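Local coordinates for D-3-phosphoglycerate dehydrogenase (Sulfolobus tokodaii, PDB 2EKL), which probably oxidises D-3-phosphoglycerate using NAD, the first step of serine biosynthesis, at residues S101-L112 with I279-T288; M113-S123 with I135-I145. All coordinates share one frame; numbering follows the deposited sequence.

Overall arrangement
Both interactions use helix 102-118, their centres about 17 Å apart: interaction 1 its residues 102-112, interaction 2 its last turns and the start of helix 120-128. Both reach the seven-stranded parallel sheet of the NAD-binding domain. Interaction 1 joins the N-terminal part of the helix to the loop after strand 278-280, at the nicotinamide end of NAD. It is almost wholly buried near the centre of the chain. Interaction 2 lies farther out, its centre about 23 Å from the centre of the chain. It is mostly buried too, but Lys119 and Glu136 edge it. A hydroxyl pair and leucine packing hold the first; a backbone bond, a water bridge and aliphatic packing hold the second. Both touch the second subunit.

Interaction 1: S101-L112 with I279-T288. With NAD (nicotinamide-adenine-dinucleotide), chain B.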
loop_
_atom_site.group_PDB
_atom_site.type_symbol
_atom_site.label_atom_id
_atom_site.label_comp_id
_atom_site.label_asym_id
_atom_site.label_seq_id
_atom_site.Cartn_x
_atom_site.Cartn_y
_atom_site.Cartn_z
ATOM N N SER A 101 -3.076 -17.648 -5.497
ATOM C CA SER A 101 -3.210 -16.355 -4.834
ATOM C C SER A 101 -2.121 -15.338 -5.162
ATOM O O SER A 101 -2.046 -14.285 -4.526
ATOM C CB SER A 101 -3.249 -16.558 -3.320
ATOM O OG SER A 101 -1.978 -16.934 -2.823
ATOM N N THR A 102 -1.295 -15.639 -6.158
ATOM C CA THR A 102 -0.192 -14.757 -6.531
ATOM C C THR A 102 -0.465 -13.253 -6.498
ATOM O O THR A 102 0.177 -12.527 -5.739
ATOM C CB THR A 102 0.363 -15.118 -7.930
ATOM O OG1 THR A 102 0.826 -16.475 -7.924
ATOM C CG2 THR A 102 1.524 -14.198 -8.298
ATOM N N ASP A 103 -1.410 -12.773 -7.305
ATOM C CA ASP A 103 -1.670 -11.332 -7.340
ATOM C C ASP A 103 -2.129 -10.742 -6.012
ATOM O O ASP A 103 -1.807 -9.597 -5.693
ATOM C CB ASP A 103 -2.678 -10.978 -8.444
ATOM C CG ASP A 103 -2.104 -11.163 -9.845
ATOM O OD1 ASP A 103 -0.873 -11.008 -10.023
ATOM O OD2 ASP A 103 -2.890 -11.448 -10.775
ATOM N N SER A 104 -2.884 -11.509 -5.236
ATOM C CA SER A 104 -3.335 -11.006 -3.943
ATOM C C SER A 104 -2.150 -10.870 -2.986
ATOM O O SER A 104 -2.077 -9.917 -2.209
ATOM C CB SER A 104 -4.403 -11.930 -3.358
ATOM O OG SER A 104 -5.625 -11.761 -4.063
ATOM N N ALA A 105 -1.215 -11.812 -3.054
ATOM C CA ALA A 105 -0.036 -11.763 -2.188
ATOM C C ALA A 105 0.878 -10.620 -2.631
ATOM O O ALA A 105 1.466 -9.921 -1.801
ATOM C CB ALA A 105 0.715 -13.104 -2.232
ATOM N N VAL A 106 0.992 -10.433 -3.945
ATOM C CA VAL A 106 1.812 -9.361 -4.507
ATOM C C VAL A 106 1.301 -8.000 -4.038
ATOM O O VAL A 106 2.071 -7.131 -3.617
ATOM C CB VAL A 106 1.764 -9.374 -6.060
ATOM C CG1 VAL A 106 2.353 -8.086 -6.612
ATOM C CG2 VAL A 106 2.524 -10.583 -6.603
ATOM N N GLU A 107 -0.011 -7.819 -4.122
ATOM C CA GLU A 107 -0.621 -6.564 -3.728
ATOM C C GLU A 107 -0.437 -6.278 -2.244
ATOM O O GLU A 107 -0.126 -5.149 -1.863
ATOM C CB GLU A 107 -2.103 -6.572 -4.124
ATOM C CG GLU A 107 -2.293 -6.411 -5.636
ATOM C CD GLU A 107 -3.589 -7.011 -6.155
ATOM O OE1 GLU A 107 -4.562 -7.121 -5.381
ATOM O OE2 GLU A 107 -3.635 -7.357 -7.356
ATOM N N LEU A 108 -0.609 -7.293 -1.403
ATOM C CA LEU A 108 -0.436 -7.082 0.028
ATOM C C LEU A 108 1.015 -6.710 0.314
ATOM O O LEU A 108 1.288 -5.908 1.204
ATOM C CB LEU A 108 -0.806 -8.338 0.823
ATOM C CG LEU A 108 -0.733 -8.171 2.347
ATOM C CD1 LEU A 108 -1.774 -7.154 2.801
ATOM C CD2 LEU A 108 -0.973 -9.513 3.032
ATOM N N THR A 109 1.944 -7.286 -0.446
ATOM C CA THR A 109 3.367 -6.993 -0.256
ATOM C C THR A 109 3.634 -5.507 -0.480
ATOM O O THR A 109 4.286 -4.850 0.337
ATOM C CB THR A 109 4.252 -7.808 -1.227
ATOM O OG1 THR A 109 4.048 -9.209 -1.001
ATOM C CG2 THR A 109 5.732 -7.474 -1.011
ATOM N N ILE A 110 3.134 -4.980 -1.596
ATOM C CA ILE A 110 3.310 -3.566 -1.922
ATOM C C ILE A 110 2.625 -2.708 -0.860
ATOM O O ILE A 110 3.150 -1.667 -0.446
ATOM C CB ILE A 110 2.702 -3.231 -3.313
ATOM C CG1 ILE A 110 3.462 -3.991 -4.409
ATOM C CG2 ILE A 110 2.746 -1.720 -3.564
ATOM C CD1 ILE A 110 4.950 -3.671 -4.484
ATOM N N GLY A 111 1.452 -3.148 -0.418
ATOM C CA GLY A 111 0.729 -2.404 0.598
ATOM C C GLY A 111 1.517 -2.340 1.899
ATOM O O GLY A 111 1.590 -1.288 2.535
ATOM N N LEU A 112 2.092 -3.469 2.306
ATOM C CA LEU A 112 2.883 -3.526 3.537
ATOM C C LEU A 112 4.132 -2.653 3.427
ATOM O O LEU A 112 4.491 -1.938 4.370
ATOM C CB LEU A 112 3.284 -4.977 3.848
ATOM C CG LEU A 112 2.182 -5.870 4.428
ATOM C CD1 LEU A 112 2.651 -7.322 4.495
ATOM C CD2 LEU A 112 1.817 -5.365 5.822
ATOM N N ILE A 279 5.174 -3.925 11.722
ATOM C CA ILE A 279 3.846 -3.842 11.109
ATOM C C ILE A 279 3.420 -5.267 10.766
ATOM O O ILE A 279 4.152 -5.987 10.089
ATOM C CB ILE A 279 3.876 -2.994 9.802
ATOM C CG1 ILE A 279 4.162 -1.522 10.123
ATOM C CG2 ILE A 279 2.545 -3.109 9.072
ATOM C CD1 ILE A 279 5.599 -1.222 10.501
ATOM N N VAL A 280 2.237 -5.668 11.218
ATOM C CA VAL A 280 1.778 -7.029 10.981
ATOM C C VAL A 280 0.333 -7.178 10.516
ATOM O O VAL A 280 -0.574 -6.556 11.067
ATOM C CB VAL A 280 1.907 -7.890 12.278
ATOM C CG1 VAL A 280 1.591 -9.353 11.966
ATOM C CG2 VAL A 280 3.297 -7.748 12.881
ATOM N N THR A 281 0.124 -8.000 9.492
ATOM C CA THR A 281 -1.227 -8.299 9.046
ATOM C C THR A 281 -1.412 -9.765 9.429
ATOM O O THR A 281 -0.440 -10.519 9.542
ATOM C CB THR A 281 -1.443 -8.060 7.532
ATOM O OG1 THR A 281 -0.329 -8.556 6.785
ATOM C CG2 THR A 281 -1.617 -6.559 7.264
ATOM N N THR A 282 -2.658 -10.164 9.640
ATOM C CA THR A 282 -2.974 -11.508 10.105
ATOM C C THR A 282 -3.007 -12.644 9.081
ATOM O O THR A 282 -3.961 -13.425 9.033
ATOM C CB THR A 282 -4.308 -11.457 10.878
ATOM O OG1 THR A 282 -5.329 -10.919 10.033
ATOM C CG2 THR A 282 -4.174 -10.543 12.092
ATOM N N HIS A 283 -1.946 -12.749 8.285
ATOM C CA HIS A 283 -1.828 -13.795 7.269
ATOM C C HIS A 283 -2.998 -13.746 6.295
ATOM O O HIS A 283 -3.665 -14.756 6.041
ATOM C CB HIS A 283 -1.741 -15.170 7.944
ATOM C CG HIS A 283 -0.922 -16.163 7.180
ATOM N ND1 HIS A 283 -0.025 -17.013 7.791
ATOM C CD2 HIS A 283 -0.859 -16.437 5.856
ATOM C CE1 HIS A 283 0.557 -17.766 6.875
ATOM N NE2 HIS A 283 0.070 -17.437 5.692
ATOM N N ILE A 284 -3.231 -12.558 5.743
ATOM C CA ILE A 284 -4.319 -12.333 4.801
ATOM C C ILE A 284 -3.858 -12.261 3.346
ATOM O O ILE A 284 -4.620 -11.847 2.477
ATOM C CB ILE A 284 -5.065 -11.021 5.139
ATOM C CG1 ILE A 284 -4.090 -9.838 5.109
ATOM C CG2 ILE A 284 -5.706 -11.133 6.529
ATOM C CD1 ILE A 284 -4.747 -8.487 5.346
ATOM N N GLY A 285 -2.619 -12.671 3.090
ATOM C CA GLY A 285 -2.078 -12.630 1.738
ATOM C C GLY A 285 -2.919 -13.265 0.642
ATOM O O GLY A 285 -2.947 -12.772 -0.489
ATOM N N ALA A 286 -3.597 -14.363 0.962
ATOM C CA ALA A 286 -4.438 -15.049 -0.015
ATOM C C ALA A 286 -5.912 -14.785 0.275
ATOM O O ALA A 286 -6.792 -15.372 -0.355
ATOM C CB ALA A 286 -4.168 -16.555 0.030
ATOM N N GLN A 287 -6.180 -13.891 1.219
ATOM C CA GLN A 287 -7.554 -13.603 1.598
ATOM C C GLN A 287 -8.312 -12.535 0.816
ATOM O O GLN A 287 -8.571 -11.447 1.324
ATOM C CB GLN A 287 -7.618 -13.274 3.092
ATOM C CG GLN A 287 -7.260 -14.448 3.992
ATOM C CD GLN A 287 -8.242 -15.596 3.861
ATOM O OE1 GLN A 287 -9.447 -15.416 4.035
ATOM N NE2 GLN A 287 -7.733 -16.781 3.554
ATOM N N THR A 288 -8.646 -12.846 -0.432
ATOM C CA THR A 288 -9.452 -11.949 -1.254
ATOM C C THR A 288 -10.537 -12.829 -1.857
ATOM O O THR A 288 -10.362 -14.041 -1.985
ATOM C CB THR A 288 -8.659 -11.286 -2.403
ATOM O OG1 THR A 288 -8.132 -12.293 -3.277
ATOM C CG2 THR A 288 -7.530 -10.429 -1.849
HETATM P PA NAD B . 7.630 -19.694 -6.059
HETATM O O1A NAD B . 7.080 -19.255 -7.354
HETATM O O2A NAD B . 7.911 -21.180 -5.910
HETATM O O5B NAD B . 8.953 -18.828 -5.800
HETATM C C5B NAD B . 9.728 -19.068 -4.636
HETATM C C4B NAD B . 11.251 -18.630 -5.082
HETATM O O4B NAD B . 12.088 -18.437 -3.930
HETATM C C3B NAD B . 11.841 -19.666 -6.097
HETATM O O3B NAD B . 12.305 -19.034 -7.288
HETATM C C2B NAD B . 12.895 -20.383 -5.244
HETATM O O2B NAD B . 13.971 -21.001 -5.909
HETATM C C1B NAD B . 13.231 -19.263 -4.330
HETATM N N9A NAD B . 14.022 -19.679 -3.128
HETATM C C8A NAD B . 13.890 -20.776 -2.290
HETATM N N7A NAD B . 14.844 -20.732 -1.330
HETATM C C5A NAD B . 15.590 -19.622 -1.535
HETATM C C6A NAD B . 16.733 -19.012 -0.880
HETATM N N6A NAD B . 17.284 -19.567 0.188
HETATM N N1A NAD B . 17.283 -17.788 -1.390
HETATM C C2A NAD B . 16.732 -17.140 -2.542
HETATM N N3A NAD B . 15.619 -17.731 -3.185
HETATM C C4A NAD B . 15.070 -18.942 -2.683
HETATM O O3 NAD B . 6.598 -19.316 -4.881
HETATM P PN NAD B . 5.564 -18.082 -4.762
HETATM O O1N NAD B . 6.123 -16.895 -5.426
HETATM O O2N NAD B . 4.289 -18.609 -5.329
HETATM O O5D NAD B . 5.484 -18.018 -3.189
HETATM C C5D NAD B . 6.507 -17.367 -2.465
HETATM C C4D NAD B . 6.264 -17.442 -0.972
HETATM O O4D NAD B . 5.086 -16.755 -0.591
HETATM C C3D NAD B . 6.102 -18.867 -0.368
HETATM O O3D NAD B . 6.811 -18.983 0.875
HETATM C C2D NAD B . 4.630 -19.029 -0.258
HETATM O O2D NAD B . 4.260 -20.128 0.553
HETATM C C1D NAD B . 4.304 -17.635 0.199
HETATM N N1N NAD B . 2.891 -17.174 0.086
HETATM C C2N NAD B . 2.319 -16.490 1.204
HETATM C C3N NAD B . 0.968 -16.040 1.118
HETATM C C7N NAD B . 0.369 -15.325 2.269
HETATM O O7N NAD B . -0.936 -15.536 2.507
HETATM N N7N NAD B . 1.034 -14.504 3.069
HETATM C C4N NAD B . 0.216 -16.308 -0.138
HETATM C C5N NAD B . 0.810 -17.004 -1.265
HETATM C C6N NAD B . 2.168 -17.440 -1.141
#
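The nicotinamide end of the NAD pocket is built where the start of helix 102-118 meets the loop 281-288. Ala105 and Gly285 come closest in this register, with CA atoms 4.5 Å apart. The nicotinamide ring lies against the helix start: Ser101 OG is 3.2 Å from NAD C5N, and Ala105 CB lies 3.9 Å from NAD C4N. The carboxamide faces the loop, with O7N 3.2 Å from Gly285 CA. A side chain at Gly285 would run into this carboxamide. O7N also lies at the edge of the His283 ring, near its plane. Beside the nicotinamide, Ser101 CB presses tightly on Ala286 CB at 3.5 Å. Thr288 OG1 donates a 2.7 Å hydrogen bond to Ser104 OG. Ser104 OG is also bonded to Glu139 of the second subunit. With chi1 at -176°, CG opposite the backbone N, Leu108 lowers CD2 onto Gly285 CA at 3.6 Å. The same methyl touches Ile284 CG1, the two side chains crossing at about a right angle. One turn on, Leu112 CD2 packs against Thr281 CG2 at 3.9 Å. The Thr281 hydroxyl is bonded to Asp257, whose carboxylate also holds the amides of Ile284 and Gly285. Helix 152-163 packs on Ala105 and Val106, strand 251-256 lies against Leu112 and Ile279, and helix 289-309 begins just after Thr288.

Interaction 2: M113-S123 with I135-I145; sequences MIAAARKMYTS and IEGLELAGKTI
A Schellman motif ends helix 102-118 at Lys119, and segment 135-145 runs past this end into strand 144-148 of the Rossmann-type domain. Ala117 O accepts from Leu138 N at 2.8 Å (161° at the hydrogen), the donor tilted 34° from the carbonyl plane. At Gly137 a CB would clash with Ala117 O. Lys119 sends its chain, extended beyond CG, across Ile135 at about a right angle. Its CD meets Ile135 CG1 at 3.5 Å, and NZ makes a weak bond to Glu136 O. Ile135 has CG1 anti to the backbone N (chi1 174°), which points CG1 and CD1 at Lys119 while CG2 meets Ser123 CB at 3.7 Å. An alanine at Ile135 would lose both branches and would probably leave a gap between Lys119 and Ser123. Leu140 CD1 meets Met113 CE at 3.9 Å and Ile114 CG1, while its CD2 faces Ala117 CB. Met113 SD touches Ile145 CD1. Arg118, bent at chi2 and chi3, lays CD 3.5 Å from Leu138 O; its NH1 bonds Ser104 O and its NH2 Ile284 O, both of the second subunit. In the guanidinium plane, a water accepts from Arg118 NH1 at 3.0 Å and donates to Leu138 O at 2.9 Å.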
loop_
_atom_site.group_PDB
_atom_site.type_symbol
_atom_site.label_atom_id
_atom_site.label_comp_id
_atom_site.label_asym_id
_atom_site.label_seq_id
_atom_site.Cartn_x
_atom_site.Cartn_y
_atom_site.Cartn_z
ATOM N N MET A 113 4.788 -2.694 2.273
ATOM C CA MET A 113 5.990 -1.890 2.064
ATOM C C MET A 113 5.690 -0.401 2.258
ATOM O O MET A 113 6.422 0.308 2.951
ATOM C CB MET A 113 6.545 -2.126 0.656
ATOM C CG MET A 113 7.738 -1.240 0.311
ATOM S SD MET A 113 8.402 -1.566 -1.344
ATOM C CE MET A 113 7.099 -0.901 -2.378
ATOM N N ILE A 114 4.608 0.069 1.649
ATOM C CA ILE A 114 4.240 1.475 1.759
ATOM C C ILE A 114 3.758 1.808 3.169
ATOM O O ILE A 114 4.104 2.854 3.710
ATOM C CB ILE A 114 3.148 1.840 0.732
ATOM C CG1 ILE A 114 3.693 1.626 -0.685
ATOM C CG2 ILE A 114 2.729 3.296 0.905
ATOM C CD1 ILE A 114 2.631 1.698 -1.778
ATOM N N ALA A 115 2.970 0.919 3.764
ATOM C CA ALA A 115 2.467 1.162 5.118
ATOM C C ALA A 115 3.632 1.286 6.094
ATOM O O ALA A 115 3.612 2.131 6.991
ATOM C CB ALA A 115 1.535 0.036 5.548
ATOM N N ALA A 116 4.653 0.455 5.907
ATOM C CA ALA A 116 5.835 0.479 6.775
ATOM C C ALA A 116 6.651 1.752 6.561
ATOM O O ALA A 116 7.083 2.402 7.514
ATOM C CB ALA A 116 6.707 -0.744 6.496
ATOM N N ALA A 117 6.870 2.093 5.298
ATOM C CA ALA A 117 7.637 3.278 4.951
ATOM C C ALA A 117 6.972 4.565 5.425
ATOM O O ALA A 117 7.654 5.524 5.791
ATOM C CB ALA A 117 7.838 3.333 3.434
ATOM N N ARG A 118 5.644 4.578 5.454
ATOM C CA ARG A 118 4.924 5.790 5.814
ATOM C C ARG A 118 4.190 5.786 7.147
ATOM O O ARG A 118 3.433 6.715 7.433
ATOM C CB ARG A 118 3.945 6.123 4.684
ATOM C CG ARG A 118 4.657 6.342 3.357
ATOM C CD ARG A 118 5.458 7.639 3.396
ATOM N NE ARG A 118 4.594 8.805 3.218
ATOM C CZ ARG A 118 4.158 9.238 2.037
ATOM N NH1 ARG A 118 4.507 8.605 0.920
ATOM N NH2 ARG A 118 3.371 10.307 1.973
ATOM N N LYS A 119 4.419 4.755 7.953
ATOM C CA LYS A 119 3.768 4.639 9.258
ATOM C C LYS A 119 2.275 4.865 9.107
ATOM O O LYS A 119 1.661 5.599 9.882
ATOM C CB LYS A 119 4.357 5.666 10.230
ATOM C CG LYS A 119 5.854 5.511 10.400
ATOM C CD LYS A 119 6.448 6.603 11.266
ATOM C CE LYS A 119 7.958 6.474 11.327
ATOM N NZ LYS A 119 8.578 7.576 12.115
ATOM N N MET A 120 1.686 4.228 8.102
ATOM C CA MET A 120 0.261 4.390 7.857
ATOM C C MET A 120 -0.612 3.926 9.016
ATOM O O MET A 120 -1.629 4.548 9.312
ATOM C CB MET A 120 -0.142 3.658 6.571
ATOM C CG MET A 120 0.374 4.336 5.315
ATOM S SD MET A 120 -0.153 3.531 3.787
ATOM C CE MET A 120 -1.844 4.012 3.720
ATOM N N TYR A 121 -0.225 2.836 9.671
ATOM C CA TYR A 121 -1.019 2.330 10.783
ATOM C C TYR A 121 -1.134 3.371 11.886
ATOM O O TYR A 121 -2.222 3.645 12.386
ATOM C CB TYR A 121 -0.401 1.059 11.362
ATOM C CG TYR A 121 -1.179 0.529 12.544
ATOM C CD1 TYR A 121 -2.494 0.090 12.394
ATOM C CD2 TYR A 121 -0.616 0.502 13.817
ATOM C CE1 TYR A 121 -3.232 -0.364 13.490
ATOM C CE2 TYR A 121 -1.344 0.049 14.919
ATOM C CZ TYR A 121 -2.645 -0.381 14.747
ATOM O OH TYR A 121 -3.358 -0.841 15.833
ATOM N N THR A 122 0.000 3.943 12.264
ATOM C CA THR A 122 0.028 4.947 13.314
ATOM C C THR A 122 -0.882 6.119 12.952
ATOM O O THR A 122 -1.658 6.597 13.784
ATOM C CB THR A 122 1.461 5.457 13.541
ATOM O OG1 THR A 122 2.310 4.354 13.889
ATOM C CG2 THR A 122 1.490 6.491 14.661
ATOM N N SER A 123 -0.792 6.561 11.702
ATOM C CA SER A 123 -1.596 7.676 11.212
ATOM C C SER A 123 -3.087 7.342 11.207
ATOM O O SER A 123 -3.915 8.158 11.625
ATOM C CB SER A 123 -1.146 8.053 9.794
ATOM O OG SER A 123 -1.787 9.234 9.331
ATOM N N ILE A 135 2.482 12.607 10.525
ATOM C CA ILE A 135 3.592 11.723 10.871
ATOM C C ILE A 135 4.485 11.601 9.637
ATOM O O ILE A 135 3.988 11.408 8.530
ATOM C CB ILE A 135 3.072 10.320 11.276
ATOM C CG1 ILE A 135 4.243 9.359 11.486
ATOM C CG2 ILE A 135 2.125 9.795 10.222
ATOM C CD1 ILE A 135 5.151 9.747 12.635
ATOM N N GLU A 136 5.795 11.714 9.827
ATOM C CA GLU A 136 6.726 11.648 8.704
ATOM C C GLU A 136 7.341 10.270 8.476
ATOM O O GLU A 136 7.764 9.601 9.418
ATOM C CB GLU A 136 7.843 12.677 8.892
ATOM C CG GLU A 136 8.807 12.766 7.719
ATOM C CD GLU A 136 9.968 13.703 7.988
ATOM O OE1 GLU A 136 9.743 14.928 8.052
ATOM O OE2 GLU A 136 11.103 13.211 8.142
ATOM N N GLY A 137 7.389 9.861 7.210
ATOM C CA GLY A 137 7.966 8.578 6.849
ATOM C C GLY A 137 9.062 8.710 5.799
ATOM O O GLY A 137 9.772 9.722 5.739
ATOM N N LEU A 138 9.191 7.685 4.962
ATOM C CA LEU A 138 10.207 7.655 3.914
ATOM C C LEU A 138 9.620 7.485 2.516
ATOM O O LEU A 138 8.652 6.747 2.325
ATOM C CB LEU A 138 11.183 6.504 4.177
ATOM C CG LEU A 138 11.980 6.548 5.484
ATOM C CD1 LEU A 138 12.822 5.286 5.614
ATOM C CD2 LEU A 138 12.867 7.785 5.500
ATOM N N GLU A 139 10.226 8.160 1.544
ATOM C CA GLU A 139 9.803 8.072 0.147
ATOM C C GLU A 139 10.491 6.848 -0.477
ATOM O O GLU A 139 11.595 6.469 -0.070
ATOM C CB GLU A 139 10.194 9.356 -0.591
ATOM C CG GLU A 139 9.746 9.422 -2.039
ATOM C CD GLU A 139 10.004 10.784 -2.649
ATOM O OE1 GLU A 139 9.134 11.672 -2.505
ATOM O OE2 GLU A 139 11.086 10.972 -3.257
ATOM N N LEU A 140 9.853 6.232 -1.468
ATOM C CA LEU A 140 10.404 5.027 -2.080
ATOM C C LEU A 140 11.046 5.196 -3.446
ATOM O O LEU A 140 11.994 4.476 -3.780
ATOM C CB LEU A 140 9.310 3.955 -2.159
ATOM C CG LEU A 140 8.788 3.523 -0.785
ATOM C CD1 LEU A 140 7.483 2.740 -0.930
ATOM C CD2 LEU A 140 9.848 2.687 -0.086
ATOM N N ALA A 141 10.530 6.133 -4.232
ATOM C CA ALA A 141 11.053 6.381 -5.569
ATOM C C ALA A 141 12.551 6.648 -5.527
ATOM O O ALA A 141 13.042 7.327 -4.624
ATOM C CB ALA A 141 10.326 7.570 -6.196
ATOM N N GLY A 142 13.272 6.100 -6.501
ATOM C CA GLY A 142 14.709 6.302 -6.576
ATOM C C GLY A 142 15.528 5.382 -5.695
ATOM O O GLY A 142 16.742 5.254 -5.875
ATOM N N LYS A 143 14.878 4.738 -4.735
ATOM C CA LYS A 143 15.590 3.834 -3.851
ATOM C C LYS A 143 15.694 2.446 -4.463
ATOM O O LYS A 143 15.059 2.149 -5.477
ATOM C CB LYS A 143 14.911 3.799 -2.483
ATOM C CG LYS A 143 15.043 5.141 -1.776
ATOM C CD LYS A 143 14.435 5.141 -0.398
ATOM C CE LYS A 143 14.547 6.523 0.220
ATOM N NZ LYS A 143 13.804 6.599 1.498
ATOM N N THR A 144 16.507 1.601 -3.848
ATOM C CA THR A 144 16.732 0.252 -4.342
ATOM C C THR A 144 15.996 -0.807 -3.536
ATOM O O THR A 144 16.065 -0.818 -2.307
ATOM C CB THR A 144 18.235 -0.082 -4.311
ATOM O OG1 THR A 144 18.942 0.840 -5.148
ATOM C CG2 THR A 144 18.486 -1.503 -4.802
ATOM N N ILE A 145 15.291 -1.695 -4.229
ATOM C CA ILE A 145 14.586 -2.779 -3.553
ATOM C C ILE A 145 15.245 -4.100 -3.935
ATOM O O ILE A 145 15.601 -4.320 -5.098
ATOM C CB ILE A 145 13.081 -2.829 -3.926
ATOM C CG1 ILE A 145 12.402 -3.971 -3.162
ATOM C CG2 ILE A 145 12.908 -2.986 -5.437
ATOM C CD1 ILE A 145 10.888 -4.041 -3.358
HETATM O O HOH W 1 6.388 6.346 0.601
#